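Local coordinates for protein tyrocidine synthase 2 (Brevibacillus parabrevis, PDB 6TA8) that belongs to the large modular peptide synthetases and is represented here by its condensation domain, built from two related alpha/beta lobes, at residues Q28-G33 and R102-E107; H82-R87 and P195-S200; S254-V259 and D429-I434; N386-F391 and S424-D429. One frame throughout, in Å; residues are numbered along the deposited sequence.

In the fold
The four contacts fall into two pairs, which in a condensation domain correspond to the N-terminal and C-terminal lobes. Contacts 1 and 2 join loops of the first lobe, their centres 10 Å apart, and meet where K197 NZ lies 2.6 Å from G29 O, a probable hydrogen bond. Contacts 3 and 4 belong to the six-stranded mixed sheet of the second lobe. Their centres are 9 Å apart, they share D429, and R433 N lies 2.8 Å from M426 O between neighbouring strands. The pairs do not touch: nearest atoms of contacts 2 and 4 are about 15 Å apart, while contacts 1 and 3 lie on opposite sides of the chain centre, with centres 41 Å apart.

Contact 1 of 4, residues Q28-G33 and R102-E107; sequences QGVVEG and RGLTDE
Two surface loops flanking the small three-stranded antiparallel sheet meet here: V30 and E32, just ahead of strand 33-35, pack against G103 and L104, just after strand 98-101. The backbones come closest at E32 and R102, with CA atoms 5.3 Å apart. The apolar part is a pair of branched side chains crossing obliquely. V30 turns CG2 to L104 CD1 at 3.6 Å, and its other methyl, CG1, lies 4.0 Å from L104 CG, so both branches of the valine are used. The leucine backbone does not aim its side chain at V30; the extended chi2 (-175°) carries the methyl end over to it. Alongside, E32 lies against the bare backbone of G103, its CG 3.7 Å from G103 CA and its OE1 3.8 Å from the same atom. The E32 side chain reaches this place with CG anti to its own carbonyl carbon (chi1 -51°) and the chain extended beyond.

Between the loops V31 O and R102 O stand 3.8 Å apart, two acceptors with no hydrogen bond between them. R87 NE donates to R102 O, and D84, salt-bridged to R87, takes a weak hydrogen bond from V31 N. The two loops thus meet by van der Waals contact without any direct hydrogen bond, and their polar link is indirect, through the D84-R87 pair.

Contact 2 of 4, residues H82-R87 and P195-S200; sequences HHDALR and PKKTDS
K197 does two jobs along one extended side chain: its aliphatic part lies over the imidazole of H82, and its ammonium goes on to the carboxylate of D84. CG sits over one ring face, 3.9 Å from the H82 centroid, displaced toward the rim in a CH-pi contact. The H82 and K197 side chains run antiparallel, each heading for the other's backbone. At the ring edge H82 NE2 approaches P195 O at 2.6 Å, but the N-H is bent to 127°, so this hydrogen bond is weak despite the short distance. The imidazole arrives there because its CG is anti to the backbone N (chi1 -165°), which carries the ring out from the end of helix 69-82.

In the fold, the contact ties the turn between that helix and strand 88-91 to the loop leading into helix 201-212, whose N-cap is S200. Farther along the lysine, CE passes 3.2 Å from H82 O before NZ reaches D84 OD2, also at 3.2 Å, on the syn side of the carboxylate; the lysine comes in roughly perpendicular to the D84 side chain. The closer polar partner of NZ is G29 O, in the loop before strand 33-35. The other carboxylate oxygen, D84 OD1, accepts weakly from V31 N and also from R87, whose NH1 meets it at 2.8 Å from 43° above the carboxylate plane.

Contact 3 of 4, residues S254-V259 and D429-I434; sequences SFALTV and DGELRI
This is an antiparallel strand pairing at one end of the six-stranded mixed sheet, where the outermost strand, 250-256, runs alongside 431-439. The axes of 254-256 and 431-434 approach to 4.7 Å, at 161° between their directions. F255 and I434 form a hydrogen-bonded pair: F255 N donates to I434 O at 3.0 Å, and I434 N returns a bond to F255 O at 2.9 Å. A256 and R433 follow as a non-hydrogen-bonded pair, and L257 N continues the pairing past the strand end, meeting L432 O at 3.1 Å with the donor tilted 28° from the carbonyl plane.

On the F255 and I434 face the two side chains lie side by side. F255 takes chi1 75°, placing its ring between backbone N and carbonyl carbon, and CE2 comes to 3.5 Å from I434 CB. The L257 and L432 side chains point the same way, CD1 of the first 3.7 Å from CD2 of the second. The opposite face has A256 CB against R433 CG at 3.6 Å, an aliphatic touch before the arginine leads away. Near the turn, V259 CG1 rests on E431 CG at 3.5 Å.

D429 and G430 have the backbone angles of a type I' turn, closing the hairpin from strand 421-428. Helix 445-466 covers F255 and I434, while helix 259-267, N-capped by T258, sends T262 to the backbone N of L432 and L265 against its side chain.

Contact 4 of 4, residues N386-F391 and S424-D429; sequences NYLGQF and SAMIED
Y387 packs closely on A425 and I427 along one face of this parallel strand pair, whereas N386 and S424, side by side on the other face, keep their side chains apart. On the face carrying Y387, A425 and I427, A425 CB lies in the plane of the Y387 ring, at its edge, 3.6 Å from CD1. The ring reaches this place with CG anti to the backbone N (chi1 176°), and its OH end comes to 3.6 Å from I427 CD1. One ring face also looks onto its own strand, with G389 N above the centre. Helix 277-293 packs on Y387 and A425, and helix 259-267 on I427.

Strands 383-390 and 421-428 are adjacent in the six-stranded sheet, and their segments 386-390 and 424-428 run only 5° apart in direction. Their register slips by one residue at a beta bulge, where L388 and G389 stand opposite M426. L388 N meets A425 O at 2.7 Å with a straight N-H (172°). I427 N then bonds G389 O at 3.1 Å, coming from above the carbonyl plane, and F391 N closes on I427 O at 2.7 Å. The first bond of the series, A425 N to N386 O, is weak.

Toward solvent the touches thin out. L388 CD1 touches M426 near its root, 3.8 Å from CB. Q390, exposed, bends at chi2 and lays its amide carbon CD 3.7 Å from I427 CG2, while L388 O accepts a hydrogen bond from R173 of helix 169-187.

Contact 1 of 4, residues Q28-G33 and R102-E107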
loop_
_atom_site.group_PDB
_atom_site.type_symbol
_atom_site.label_atom_id
_atom_site.label_comp_id
_atom_site.label_asym_id
_atom_site.label_seq_id
_atom_site.Cartn_x
_atom_site.Cartn_y
_atom_site.Cartn_z
ATOM N N GLN A 28 -17.191 -20.321 -6.271
ATOM C CA GLN A 28 -17.364 -19.376 -7.366
ATOM C C GLN A 28 -18.672 -18.601 -7.274
ATOM O O GLN A 28 -18.996 -17.839 -8.191
ATOM C CB GLN A 28 -17.281 -20.108 -8.707
ATOM C CG GLN A 28 -16.070 -21.015 -8.835
ATOM C CD GLN A 28 -14.767 -20.268 -8.635
ATOM O OE1 GLN A 28 -14.536 -19.227 -9.250
ATOM N NE2 GLN A 28 -13.908 -20.795 -7.770
ATOM N N GLY A 29 -19.429 -18.775 -6.196
ATOM C CA GLY A 29 -20.682 -18.072 -6.018
ATOM C C GLY A 29 -20.478 -16.660 -5.507
ATOM O O GLY A 29 -19.386 -16.089 -5.576
ATOM N N VAL A 30 -21.560 -16.091 -4.986
ATOM C CA VAL A 30 -21.557 -14.745 -4.426
ATOM C C VAL A 30 -21.473 -14.865 -2.912
ATOM O O VAL A 30 -22.340 -15.481 -2.279
ATOM C CB VAL A 30 -22.802 -13.955 -4.859
ATOM C CG1 VAL A 30 -23.016 -12.754 -3.952
ATOM C CG2 VAL A 30 -22.666 -13.518 -6.308
ATOM N N VAL A 31 -20.431 -14.281 -2.329
ATOM C CA VAL A 31 -20.172 -14.389 -0.898
ATOM C C VAL A 31 -20.920 -13.280 -0.172
ATOM O O VAL A 31 -20.895 -12.118 -0.595
ATOM C CB VAL A 31 -18.664 -14.322 -0.608
ATOM C CG1 VAL A 31 -18.371 -14.842 0.790
ATOM C CG2 VAL A 31 -17.888 -15.113 -1.650
ATOM N N GLU A 32 -21.589 -13.638 0.923
ATOM C CA GLU A 32 -22.336 -12.685 1.730
ATOM C C GLU A 32 -22.106 -12.984 3.205
ATOM O O GLU A 32 -21.632 -14.061 3.574
ATOM C CB GLU A 32 -23.840 -12.723 1.417
ATOM C CG GLU A 32 -24.187 -12.609 -0.061
ATOM C CD GLU A 32 -25.670 -12.781 -0.329
ATOM O OE1 GLU A 32 -26.474 -12.039 0.272
ATOM O OE2 GLU A 32 -26.028 -13.660 -1.141
ATOM N N GLY A 33 -22.442 -12.014 4.045
ATOM C CA GLY A 33 -22.416 -12.185 5.485
ATOM C C GLY A 33 -21.310 -11.372 6.139
ATOM O O GLY A 33 -20.539 -10.665 5.489
ATOM N N ARG A 102 -21.829 -7.482 1.431
ATOM C CA ARG A 102 -23.176 -7.495 0.889
ATOM C C ARG A 102 -23.233 -8.328 -0.390
ATOM O O ARG A 102 -22.216 -8.609 -1.033
ATOM C CB ARG A 102 -23.659 -6.070 0.613
ATOM C CG ARG A 102 -23.872 -5.236 1.868
ATOM C CD ARG A 102 -25.244 -4.579 1.871
ATOM N NE ARG A 102 -25.372 -3.574 2.922
ATOM C CZ ARG A 102 -25.765 -3.834 4.165
ATOM N NH1 ARG A 102 -26.073 -5.073 4.521
ATOM N NH2 ARG A 102 -25.853 -2.853 5.054
ATOM N N GLY A 103 -24.445 -8.730 -0.749
ATOM C CA GLY A 103 -24.692 -9.486 -1.960
ATOM C C GLY A 103 -24.849 -8.595 -3.171
ATOM O O GLY A 103 -24.326 -7.477 -3.224
ATOM N N LEU A 104 -25.581 -9.097 -4.163
ATOM C CA LEU A 104 -25.858 -8.361 -5.396
ATOM C C LEU A 104 -27.198 -7.637 -5.332
ATOM O O LEU A 104 -27.925 -7.567 -6.328
ATOM C CB LEU A 104 -25.816 -9.302 -6.597
ATOM C CG LEU A 104 -24.628 -10.261 -6.706
ATOM C CD1 LEU A 104 -24.693 -11.034 -8.014
ATOM C CD2 LEU A 104 -23.309 -9.511 -6.588
ATOM N N THR A 105 -27.547 -7.090 -4.170
ATOM C CA THR A 105 -28.833 -6.430 -3.980
ATOM C C THR A 105 -28.752 -4.913 -4.050
ATOM O O THR A 105 -29.695 -4.277 -4.529
ATOM C CB THR A 105 -29.439 -6.827 -2.630
ATOM O OG1 THR A 105 -28.606 -6.341 -1.571
ATOM C CG2 THR A 105 -29.552 -8.341 -2.523
ATOM N N ASP A 106 -27.657 -4.322 -3.582
ATOM C CA ASP A 106 -27.486 -2.880 -3.575
ATOM C C ASP A 106 -26.695 -2.437 -4.802
ATOM O O ASP A 106 -26.327 -3.237 -5.665
ATOM C CB ASP A 106 -26.792 -2.432 -2.288
ATOM C CG ASP A 106 -27.674 -2.585 -1.070
ATOM O OD1 ASP A 106 -28.280 -3.666 -0.907
ATOM O OD2 ASP A 106 -27.761 -1.626 -0.276
ATOM N N GLU A 107 -26.433 -1.134 -4.874
ATOM C CA GLU A 107 -25.635 -0.593 -5.963
ATOM C C GLU A 107 -24.189 -1.050 -5.833
ATOM O O GLU A 107 -23.623 -1.078 -4.736
ATOM C CB GLU A 107 -25.707 0.933 -5.973
ATOM C CG GLU A 107 -25.766 1.533 -7.367
ATOM C CD GLU A 107 -26.002 3.030 -7.346
ATOM O OE1 GLU A 107 -25.216 3.751 -6.695
ATOM O OE2 GLU A 107 -26.977 3.489 -7.979
#

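Contact 2 of 4, residues H82-R87 and P195-S200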
loop_
_atom_site.group_PDB
_atom_site.type_symbol
_atom_site.label_atom_id
_atom_site.label_comp_id
_atom_site.label_asym_id
_atom_site.label_seq_id
_atom_site.Cartn_x
_atom_site.Cartn_y
_atom_site.Cartn_z
ATOM N N HIS A 82 -17.754 -9.894 -9.352
ATOM C CA HIS A 82 -16.742 -10.944 -9.289
ATOM C C HIS A 82 -15.943 -10.861 -7.995
ATOM O O HIS A 82 -15.833 -11.846 -7.256
ATOM C CB HIS A 82 -15.817 -10.850 -10.503
ATOM C CG HIS A 82 -14.989 -12.076 -10.727
ATOM N ND1 HIS A 82 -13.791 -12.293 -10.082
ATOM C CD2 HIS A 82 -15.185 -13.150 -11.528
ATOM C CE1 HIS A 82 -13.285 -13.449 -10.474
ATOM N NE2 HIS A 82 -14.112 -13.990 -11.350
ATOM N N HIS A 83 -15.377 -9.693 -7.703
ATOM C CA HIS A 83 -14.581 -9.488 -6.494
ATOM C C HIS A 83 -15.518 -9.038 -5.381
ATOM O O HIS A 83 -15.892 -7.866 -5.299
ATOM C CB HIS A 83 -13.470 -8.477 -6.755
ATOM C CG HIS A 83 -12.566 -8.859 -7.886
ATOM N ND1 HIS A 83 -11.625 -9.860 -7.779
ATOM C CD2 HIS A 83 -12.466 -8.382 -9.150
ATOM C CE1 HIS A 83 -10.981 -9.982 -8.926
ATOM N NE2 HIS A 83 -11.472 -9.096 -9.775
ATOM N N ASP A 84 -15.894 -9.981 -4.510
ATOM C CA ASP A 84 -16.926 -9.725 -3.513
ATOM C C ASP A 84 -16.499 -8.714 -2.456
ATOM O O ASP A 84 -17.365 -8.091 -1.834
ATOM C CB ASP A 84 -17.333 -11.035 -2.835
ATOM C CG ASP A 84 -17.870 -12.056 -3.817
ATOM O OD1 ASP A 84 -19.063 -11.968 -4.179
ATOM O OD2 ASP A 84 -17.097 -12.945 -4.232
ATOM N N ALA A 85 -15.194 -8.536 -2.237
ATOM C CA ALA A 85 -14.739 -7.601 -1.214
ATOM C C ALA A 85 -15.101 -6.156 -1.538
ATOM O O ALA A 85 -15.177 -5.332 -0.620
ATOM C CB ALA A 85 -13.228 -7.721 -1.018
ATOM N N LEU A 86 -15.324 -5.830 -2.811
ATOM C CA LEU A 86 -15.678 -4.470 -3.197
ATOM C C LEU A 86 -17.118 -4.111 -2.853
ATOM O O LEU A 86 -17.501 -2.947 -3.011
ATOM C CB LEU A 86 -15.438 -4.270 -4.696
ATOM C CG LEU A 86 -13.996 -4.467 -5.173
ATOM C CD1 LEU A 86 -13.886 -4.287 -6.680
ATOM C CD2 LEU A 86 -13.051 -3.520 -4.445
ATOM N N ARG A 87 -17.919 -5.072 -2.391
ATOM C CA ARG A 87 -19.288 -4.823 -1.954
ATOM C C ARG A 87 -19.394 -4.693 -0.439
ATOM O O ARG A 87 -20.457 -4.954 0.134
ATOM C CB ARG A 87 -20.214 -5.934 -2.449
ATOM C CG ARG A 87 -20.202 -6.139 -3.951
ATOM C CD ARG A 87 -21.324 -7.063 -4.387
ATOM N NE ARG A 87 -21.339 -8.293 -3.601
ATOM C CZ ARG A 87 -20.683 -9.399 -3.934
ATOM N NH1 ARG A 87 -19.960 -9.436 -5.044
ATOM N NH2 ARG A 87 -20.750 -10.471 -3.157
ATOM N N PRO A 195 -11.522 -14.555 -14.964
ATOM C CA PRO A 195 -10.937 -15.808 -14.468
ATOM C C PRO A 195 -11.618 -16.303 -13.199
ATOM O O PRO A 195 -12.347 -15.576 -12.521
ATOM C CB PRO A 195 -9.474 -15.434 -14.202
ATOM C CG PRO A 195 -9.207 -14.314 -15.142
ATOM C CD PRO A 195 -10.489 -13.534 -15.220
ATOM N N LYS A 196 -11.362 -17.571 -12.886
ATOM C CA LYS A 196 -11.994 -18.213 -11.742
ATOM C C LYS A 196 -11.637 -17.489 -10.448
ATOM O O LYS A 196 -10.537 -16.951 -10.291
ATOM C CB LYS A 196 -11.570 -19.679 -11.655
ATOM C CG LYS A 196 -12.076 -20.545 -12.797
ATOM C CD LYS A 196 -13.571 -20.799 -12.682
ATOM C CE LYS A 196 -14.066 -21.701 -13.800
ATOM N NZ LYS A 196 -13.895 -21.068 -15.137
ATOM N N LYS A 197 -12.586 -17.478 -9.516
ATOM C CA LYS A 197 -12.364 -16.831 -8.232
ATOM C C LYS A 197 -11.397 -17.644 -7.382
ATOM O O LYS A 197 -11.475 -18.874 -7.322
ATOM C CB LYS A 197 -13.682 -16.661 -7.477
ATOM C CG LYS A 197 -14.708 -15.772 -8.155
ATOM C CD LYS A 197 -15.855 -15.473 -7.202
ATOM C CE LYS A 197 -16.991 -14.748 -7.898
ATOM N NZ LYS A 197 -18.028 -14.313 -6.922
ATOM N N THR A 198 -10.482 -16.947 -6.720
ATOM C CA THR A 198 -9.634 -17.563 -5.713
ATOM C C THR A 198 -10.373 -17.527 -4.374
ATOM O O THR A 198 -11.595 -17.356 -4.334
ATOM C CB THR A 198 -8.273 -16.861 -5.671
ATOM O OG1 THR A 198 -8.463 -15.441 -5.716
ATOM C CG2 THR A 198 -7.417 -17.292 -6.853
ATOM N N ASP A 199 -9.654 -17.683 -3.267
ATOM C CA ASP A 199 -10.297 -17.690 -1.961
ATOM C C ASP A 199 -10.854 -16.309 -1.640
ATOM O O ASP A 199 -10.174 -15.295 -1.821
ATOM C CB ASP A 199 -9.311 -18.133 -0.883
ATOM C CG ASP A 199 -9.007 -19.619 -0.950
ATOM O OD1 ASP A 199 -9.903 -20.391 -1.350
ATOM O OD2 ASP A 199 -7.874 -20.014 -0.602
ATOM N N SER A 200 -12.097 -16.274 -1.170
ATOM C CA SER A 200 -12.740 -15.015 -0.835
ATOM C C SER A 200 -12.059 -14.365 0.367
ATOM O O SER A 200 -11.376 -15.020 1.160
ATOM C CB SER A 200 -14.223 -15.233 -0.536
ATOM O OG SER A 200 -14.398 -15.941 0.679
#

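Contact 3 of 4, residues S254-V259 and D429-I434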
loop_
_atom_site.group_PDB
_atom_site.type_symbol
_atom_site.label_atom_id
_atom_site.label_comp_id
_atom_site.label_asym_id
_atom_site.label_seq_id
_atom_site.Cartn_x
_atom_site.Cartn_y
_atom_site.Cartn_z
ATOM N N SER A 254 10.218 14.042 -4.012
ATOM C CA SER A 254 10.492 12.850 -4.796
ATOM C C SER A 254 11.773 13.017 -5.604
ATOM O O SER A 254 12.107 14.119 -6.052
ATOM C CB SER A 254 9.328 12.532 -5.745
ATOM O OG SER A 254 8.095 12.496 -5.051
ATOM N N PHE A 255 12.486 11.907 -5.781
ATOM C CA PHE A 255 13.623 11.843 -6.687
ATOM C C PHE A 255 13.548 10.540 -7.468
ATOM O O PHE A 255 13.039 9.531 -6.974
ATOM C CB PHE A 255 14.965 11.961 -5.942
ATOM C CG PHE A 255 15.375 10.714 -5.201
ATOM C CD1 PHE A 255 16.176 9.758 -5.808
ATOM C CD2 PHE A 255 14.982 10.513 -3.888
ATOM C CE1 PHE A 255 16.559 8.618 -5.127
ATOM C CE2 PHE A 255 15.366 9.376 -3.200
ATOM C CZ PHE A 255 16.155 8.427 -3.822
ATOM N N ALA A 256 14.054 10.571 -8.697
ATOM C CA ALA A 256 13.995 9.427 -9.591
ATOM C C ALA A 256 15.379 9.127 -10.145
ATOM O O ALA A 256 16.257 9.993 -10.191
ATOM C CB ALA A 256 13.010 9.664 -10.744
ATOM N N LEU A 257 15.562 7.880 -10.564
ATOM C CA LEU A 257 16.793 7.434 -11.199
ATOM C C LEU A 257 16.584 7.298 -12.701
ATOM O O LEU A 257 15.472 7.044 -13.171
ATOM C CB LEU A 257 17.258 6.097 -10.616
ATOM C CG LEU A 257 17.565 6.052 -9.117
ATOM C CD1 LEU A 257 18.146 4.701 -8.735
ATOM C CD2 LEU A 257 18.513 7.175 -8.726
ATOM N N THR A 258 17.667 7.474 -13.453
ATOM C CA THR A 258 17.606 7.311 -14.896
ATOM C C THR A 258 17.346 5.848 -15.255
ATOM O O THR A 258 17.616 4.931 -14.473
ATOM C CB THR A 258 18.904 7.791 -15.548
ATOM O OG1 THR A 258 19.993 6.966 -15.115
ATOM C CG2 THR A 258 19.191 9.235 -15.166
ATOM N N VAL A 259 16.815 5.635 -16.456
ATOM C CA VAL A 259 16.453 4.288 -16.899
ATOM C C VAL A 259 17.677 3.406 -17.157
ATOM O O VAL A 259 17.534 2.176 -17.123
ATOM C CB VAL A 259 15.527 4.333 -18.132
ATOM C CG1 VAL A 259 14.465 5.407 -17.965
ATOM C CG2 VAL A 259 16.297 4.536 -19.425
ATOM N N ASP A 429 7.833 3.566 -15.834
ATOM C CA ASP A 429 8.503 3.948 -17.079
ATOM C C ASP A 429 10.005 3.685 -17.003
ATOM O O ASP A 429 10.819 4.486 -17.467
ATOM C CB ASP A 429 8.221 5.411 -17.436
ATOM C CG ASP A 429 6.750 5.679 -17.686
ATOM O OD1 ASP A 429 6.128 6.400 -16.878
ATOM O OD2 ASP A 429 6.213 5.166 -18.691
ATOM N N GLY A 430 10.373 2.553 -16.406
ATOM C CA GLY A 430 11.772 2.193 -16.281
ATOM C C GLY A 430 12.575 3.070 -15.351
ATOM O O GLY A 430 13.806 3.083 -15.438
ATOM N N GLU A 431 11.915 3.807 -14.460
ATOM C CA GLU A 431 12.583 4.702 -13.521
ATOM C C GLU A 431 12.160 4.350 -12.105
ATOM O O GLU A 431 10.974 4.438 -11.767
ATOM C CB GLU A 431 12.258 6.167 -13.821
ATOM C CG GLU A 431 12.913 6.698 -15.082
ATOM C CD GLU A 431 12.353 8.036 -15.525
ATOM O OE1 GLU A 431 11.762 8.743 -14.683
ATOM O OE2 GLU A 431 12.507 8.376 -16.717
ATOM N N LEU A 432 13.126 3.951 -11.281
ATOM C CA LEU A 432 12.876 3.760 -9.857
ATOM C C LEU A 432 12.712 5.126 -9.206
ATOM O O LEU A 432 13.658 5.918 -9.169
ATOM C CB LEU A 432 14.022 2.982 -9.216
ATOM C CG LEU A 432 14.076 2.972 -7.690
ATOM C CD1 LEU A 432 13.050 2.006 -7.119
ATOM C CD2 LEU A 432 15.474 2.619 -7.207
ATOM N N ARG A 433 11.515 5.412 -8.705
ATOM C CA ARG A 433 11.181 6.730 -8.177
ATOM C C ARG A 433 10.816 6.604 -6.706
ATOM O O ARG A 433 9.849 5.918 -6.358
ATOM C CB ARG A 433 10.034 7.357 -8.973
ATOM C CG ARG A 433 10.264 7.332 -10.476
ATOM C CD ARG A 433 9.319 8.258 -11.221
ATOM N NE ARG A 433 8.020 7.638 -11.457
ATOM C CZ ARG A 433 6.886 8.047 -10.901
ATOM N NH1 ARG A 433 5.750 7.420 -11.176
ATOM N NH2 ARG A 433 6.885 9.083 -10.073
ATOM N N ILE A 434 11.588 7.269 -5.851
ATOM C CA ILE A 434 11.373 7.263 -4.408
ATOM C C ILE A 434 10.657 8.544 -4.014
ATOM O O ILE A 434 10.936 9.620 -4.560
ATOM C CB ILE A 434 12.707 7.123 -3.650
ATOM C CG1 ILE A 434 13.565 6.017 -4.269
ATOM C CG2 ILE A 434 12.459 6.863 -2.171
ATOM C CD1 ILE A 434 12.990 4.630 -4.114
#

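Contact 4 of 4, residues N386-F391 and S424-D429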
loop_
_atom_site.group_PDB
_atom_site.type_symbol
_atom_site.label_atom_id
_atom_site.label_comp_id
_atom_site.label_asym_id
_atom_site.label_seq_id
_atom_site.Cartn_x
_atom_site.Cartn_y
_atom_site.Cartn_z
ATOM N N ASN A 386 7.647 1.147 2.024
ATOM C CA ASN A 386 6.757 0.311 1.225
ATOM C C ASN A 386 7.244 0.324 -0.214
ATOM O O ASN A 386 7.309 1.389 -0.836
ATOM C CB ASN A 386 5.311 0.808 1.309
ATOM C CG ASN A 386 4.352 -0.046 0.500
ATOM O OD1 ASN A 386 4.621 -1.218 0.233
ATOM N ND2 ASN A 386 3.227 0.538 0.107
ATOM N N TYR A 387 7.581 -0.850 -0.738
ATOM C CA TYR A 387 7.990 -1.009 -2.127
ATOM C C TYR A 387 6.803 -1.527 -2.929
ATOM O O TYR A 387 6.295 -2.620 -2.656
ATOM C CB TYR A 387 9.179 -1.959 -2.248
ATOM C CG TYR A 387 9.590 -2.225 -3.678
ATOM C CD1 TYR A 387 10.122 -1.213 -4.465
ATOM C CD2 TYR A 387 9.439 -3.484 -4.242
ATOM C CE1 TYR A 387 10.496 -1.446 -5.773
ATOM C CE2 TYR A 387 9.811 -3.729 -5.551
ATOM C CZ TYR A 387 10.338 -2.706 -6.312
ATOM O OH TYR A 387 10.711 -2.943 -7.615
ATOM N N LEU A 388 6.367 -0.745 -3.915
ATOM C CA LEU A 388 5.165 -1.064 -4.673
ATOM C C LEU A 388 5.428 -1.953 -5.881
ATOM O O LEU A 388 4.479 -2.530 -6.423
ATOM C CB LEU A 388 4.480 0.226 -5.134
ATOM C CG LEU A 388 4.054 1.189 -4.023
ATOM C CD1 LEU A 388 4.104 2.629 -4.506
ATOM C CD2 LEU A 388 2.664 0.840 -3.510
ATOM N N GLY A 389 6.679 -2.079 -6.314
ATOM C CA GLY A 389 6.996 -2.891 -7.471
ATOM C C GLY A 389 7.050 -2.086 -8.753
ATOM O O GLY A 389 6.847 -0.870 -8.786
ATOM N N GLN A 390 7.335 -2.796 -9.842
ATOM C CA GLN A 390 7.441 -2.182 -11.159
ATOM C C GLN A 390 6.067 -2.112 -11.811
ATOM O O GLN A 390 5.328 -3.102 -11.829
ATOM C CB GLN A 390 8.409 -2.965 -12.049
ATOM C CG GLN A 390 8.322 -2.598 -13.525
ATOM C CD GLN A 390 9.673 -2.603 -14.215
ATOM O OE1 GLN A 390 10.638 -3.182 -13.714
ATOM N NE2 GLN A 390 9.749 -1.951 -15.369
ATOM N N PHE A 391 5.729 -0.942 -12.345
ATOM C CA PHE A 391 4.450 -0.743 -13.015
ATOM C C PHE A 391 4.657 -0.263 -14.447
ATOM O O PHE A 391 3.718 0.187 -15.105
ATOM C CB PHE A 391 3.588 0.256 -12.240
ATOM C CG PHE A 391 2.830 -0.356 -11.096
ATOM C CD1 PHE A 391 3.501 -0.860 -9.993
ATOM C CD2 PHE A 391 1.448 -0.432 -11.124
ATOM C CE1 PHE A 391 2.807 -1.425 -8.940
ATOM C CE2 PHE A 391 0.748 -0.996 -10.074
ATOM C CZ PHE A 391 1.429 -1.494 -8.980
ATOM N N SER A 424 8.023 5.724 0.111
ATOM C CA SER A 424 7.509 4.781 -0.867
ATOM C C SER A 424 8.539 4.554 -1.965
ATOM O O SER A 424 9.455 5.356 -2.167
ATOM C CB SER A 424 6.192 5.279 -1.474
ATOM O OG SER A 424 5.168 5.331 -0.496
ATOM N N ALA A 425 8.379 3.440 -2.675
ATOM C CA ALA A 425 9.312 3.064 -3.731
ATOM C C ALA A 425 8.543 2.341 -4.824
ATOM O O ALA A 425 7.898 1.322 -4.558
ATOM C CB ALA A 425 10.435 2.179 -3.185
ATOM N N MET A 426 8.613 2.866 -6.044
ATOM C CA MET A 426 7.937 2.259 -7.180
ATOM C C MET A 426 8.770 2.491 -8.429
ATOM O O MET A 426 9.545 3.448 -8.509
ATOM C CB MET A 426 6.523 2.825 -7.368
ATOM C CG MET A 426 6.490 4.289 -7.778
ATOM S SD MET A 426 4.814 4.914 -8.011
ATOM C CE MET A 426 4.203 3.795 -9.270
ATOM N N ILE A 427 8.604 1.602 -9.403
ATOM C CA ILE A 427 9.292 1.689 -10.685
ATOM C C ILE A 427 8.246 1.962 -11.755
ATOM O O ILE A 427 7.347 1.141 -11.979
ATOM C CB ILE A 427 10.082 0.410 -10.996
ATOM C CG1 ILE A 427 11.205 0.214 -9.977
ATOM C CG2 ILE A 427 10.642 0.461 -12.409
ATOM C CD1 ILE A 427 12.112 -0.952 -10.288
ATOM N N GLU A 428 8.356 3.114 -12.410
ATOM C CA GLU A 428 7.417 3.523 -13.444
ATOM C C GLU A 428 8.193 4.048 -14.643
ATOM O O GLU A 428 9.097 4.875 -14.483
ATOM C CB GLU A 428 6.451 4.592 -12.923
ATOM C CG GLU A 428 5.548 5.182 -13.991
ATOM C CD GLU A 428 4.208 5.627 -13.441
ATOM O OE1 GLU A 428 3.763 5.054 -12.425
ATOM O OE2 GLU A 428 3.601 6.549 -14.024
ATOM N N ASP A 429 7.833 3.566 -15.834
ATOM C CA ASP A 429 8.503 3.948 -17.079
ATOM C C ASP A 429 10.005 3.685 -17.003
ATOM O O ASP A 429 10.819 4.486 -17.467
ATOM C CB ASP A 429 8.221 5.411 -17.436
ATOM C CG ASP A 429 6.750 5.679 -17.686
ATOM O OD1 ASP A 429 6.128 6.400 -16.878
ATOM O OD2 ASP A 429 6.213 5.166 -18.691
#